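Glycoside hydrolase family 16 protein (Akkermansia muciniphila, PDB 6T2N) is a family 16 glycoside hydrolase that probably acts as an endo-beta-galactosidase, cutting within mucin O-glycan chains to initiate their breakdown. Local coordinates at residues G178-L183 and S195-S200. Residues are numbered along the deposited sequence; the frame is centred on the assembly and turned at random.
Sequences GEIDML and STFHLS
E179, I180 and D181 pair antiparallel with H198, F197 and T196, a buried strand pair towards one end of the mixed sheet, between strands 160-168 and 211-216. E179/H198 and D181/T196 are the hydrogen-bonded pairs, I180/F197 the non-hydrogen-bonded one. D181 N reaches T196 O at 2.9 Å, nearly straight. On the polar face, E179 runs extended with CG anti to the backbone N (chi1 -159°), carrying its carboxylate alongside the H198 ring, H198 CD2 3.5 Å from E179 OE2. H198 NE2 bonds D181 OD2 at 2.8 Å, in the ring plane but on the syn side of the carboxylate, 34° out of its plane. The other ring nitrogen, ND1, is hydrogen-bonded to D208, so the ring is held at both nitrogens; E179 OE1 has W174 NE1. With E184, 179-184 reads EIDMLE, the bulged form of the GH16 signature, consistent with an active-site strand whose two glutamates serve in relatives as nucleophile and acid/base. The classic bulge itself sets M182 and L183 both opposite I164, and S195 OG donates to M182 O (2.9 Å). On the opposite face, turned to the other sheet of the sandwich, I180 CG2 packs 3.7 Å from F197 CE1, and both residues rest on L238 of strand 235-240.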
loop_
_atom_site.group_PDB
_atom_site.type_symbol
_atom_site.label_atom_id
_atom_site.label_comp_id
_atom_site.label_asym_id
_atom_site.label_seq_id
_atom_site.Cartn_x
_atom_site.Cartn_y
_atom_site.Cartn_z
ATOM N N GLY A 178 0.235 1.711 -12.943
ATOM C CA GLY A 178 -0.885 1.658 -11.962
ATOM C C GLY A 178 -0.510 1.631 -10.458
ATOM O O GLY A 178 0.525 1.073 -10.056
ATOM N N GLU A 179 -1.394 2.204 -9.654
ATOM C CA GLU A 179 -1.287 2.303 -8.197
ATOM C C GLU A 179 -2.689 2.363 -7.595
ATOM O O GLU A 179 -3.457 3.281 -7.923
ATOM C CB GLU A 179 -0.486 3.534 -7.785
ATOM C CG GLU A 179 0.082 3.380 -6.354
ATOM C CD GLU A 179 0.606 4.656 -5.700
ATOM O OE1 GLU A 179 1.482 5.349 -6.314
ATOM O OE2 GLU A 179 0.068 4.997 -4.639
ATOM N N ILE A 180 -2.955 1.454 -6.664
ATOM C CA ILE A 180 -4.230 1.315 -5.894
ATOM C C ILE A 180 -3.899 1.552 -4.418
ATOM O O ILE A 180 -3.250 0.695 -3.826
ATOM C CB ILE A 180 -4.812 -0.089 -6.121
ATOM C CG1 ILE A 180 -4.864 -0.430 -7.608
ATOM C CG2 ILE A 180 -6.160 -0.256 -5.450
ATOM C CD1 ILE A 180 -5.039 -1.894 -7.838
ATOM N N ASP A 181 -4.306 2.704 -3.908
ATOM C CA ASP A 181 -4.141 3.184 -2.527
ATOM C C ASP A 181 -5.399 2.842 -1.724
ATOM O O ASP A 181 -6.355 3.679 -1.753
ATOM C CB ASP A 181 -3.940 4.702 -2.593
ATOM C CG ASP A 181 -2.743 5.122 -3.470
ATOM O OD1 ASP A 181 -1.964 4.213 -3.836
ATOM O OD2 ASP A 181 -2.559 6.353 -3.665
ATOM N N MET A 182 -5.446 1.678 -1.054
ATOM C CA MET A 182 -6.661 1.305 -0.265
ATOM C C MET A 182 -6.777 2.294 0.918
ATOM O O MET A 182 -7.913 2.834 1.161
ATOM C CB MET A 182 -6.671 -0.164 0.190
ATOM C CG MET A 182 -6.322 -1.150 -0.913
ATOM S SD MET A 182 -6.245 -2.931 -0.433
ATOM C CE MET A 182 -7.543 -3.042 0.816
ATOM N N LEU A 183 -5.641 2.606 1.566
ATOM C CA LEU A 183 -5.593 3.603 2.667
ATOM C C LEU A 183 -4.385 4.524 2.537
ATOM O O LEU A 183 -3.257 4.016 2.412
ATOM C CB LEU A 183 -5.532 2.888 4.019
ATOM C CG LEU A 183 -5.039 3.745 5.189
ATOM C CD1 LEU A 183 -6.065 4.812 5.537
ATOM C CD2 LEU A 183 -4.736 2.877 6.394
ATOM N N SER A 195 -8.703 6.893 -0.432
ATOM C CA SER A 195 -8.453 5.788 -1.398
ATOM C C SER A 195 -8.443 6.368 -2.815
ATOM O O SER A 195 -9.183 7.364 -3.073
ATOM C CB SER A 195 -9.457 4.720 -1.251
ATOM O OG SER A 195 -9.900 4.668 0.103
ATOM N N THR A 196 -7.513 5.887 -3.640
ATOM C CA THR A 196 -6.924 6.698 -4.738
ATOM C C THR A 196 -6.301 5.733 -5.747
ATOM O O THR A 196 -5.703 4.752 -5.325
ATOM C CB THR A 196 -6.030 7.827 -4.181
ATOM O OG1 THR A 196 -6.775 8.786 -3.417
ATOM C CG2 THR A 196 -5.381 8.676 -5.246
ATOM N N PHE A 197 -6.593 5.956 -7.037
ATOM C CA PHE A 197 -6.022 5.216 -8.190
ATOM C C PHE A 197 -5.148 6.173 -8.999
ATOM O O PHE A 197 -5.469 7.380 -9.063
ATOM C CB PHE A 197 -7.156 4.645 -9.021
ATOM C CG PHE A 197 -7.999 3.676 -8.192
ATOM C CD1 PHE A 197 -7.704 2.373 -8.145
ATOM C CD2 PHE A 197 -9.222 4.135 -7.654
ATOM C CE1 PHE A 197 -8.622 1.517 -7.589
ATOM C CE2 PHE A 197 -10.145 3.270 -7.105
ATOM C CZ PHE A 197 -9.844 1.960 -7.082
ATOM N N HIS A 198 -4.018 5.680 -9.484
ATOM C CA HIS A 198 -2.990 6.522 -10.140
ATOM C C HIS A 198 -2.679 5.741 -11.379
ATOM O O HIS A 198 -2.617 4.485 -11.271
ATOM C CB HIS A 198 -1.671 6.702 -9.349
ATOM C CG HIS A 198 -1.760 7.384 -8.025
ATOM N ND1 HIS A 198 -1.646 8.750 -7.897
ATOM C CD2 HIS A 198 -1.967 6.896 -6.787
ATOM C CE1 HIS A 198 -1.775 9.083 -6.642
ATOM N NE2 HIS A 198 -1.983 7.961 -5.940
ATOM N N LEU A 199 -2.507 6.471 -12.470
ATOM C CA LEU A 199 -2.489 5.962 -13.871
ATOM C C LEU A 199 -2.352 7.141 -14.812
ATOM O O LEU A 199 -2.660 8.301 -14.410
ATOM C CB LEU A 199 -3.749 5.169 -14.225
ATOM C CG LEU A 199 -5.047 5.915 -14.512
ATOM C CD1 LEU A 199 -5.917 4.927 -15.244
ATOM C CD2 LEU A 199 -5.801 6.394 -13.278
ATOM N N SER A 200 -1.845 6.883 -15.995
ATOM C CA SER A 200 -1.637 7.987 -16.940
ATOM C C SER A 200 -2.922 8.154 -17.738
ATOM O O SER A 200 -3.769 7.266 -17.761
ATOM C CB SER A 200 -0.442 7.776 -17.774
ATOM O OG SER A 200 -0.804 7.082 -18.943
#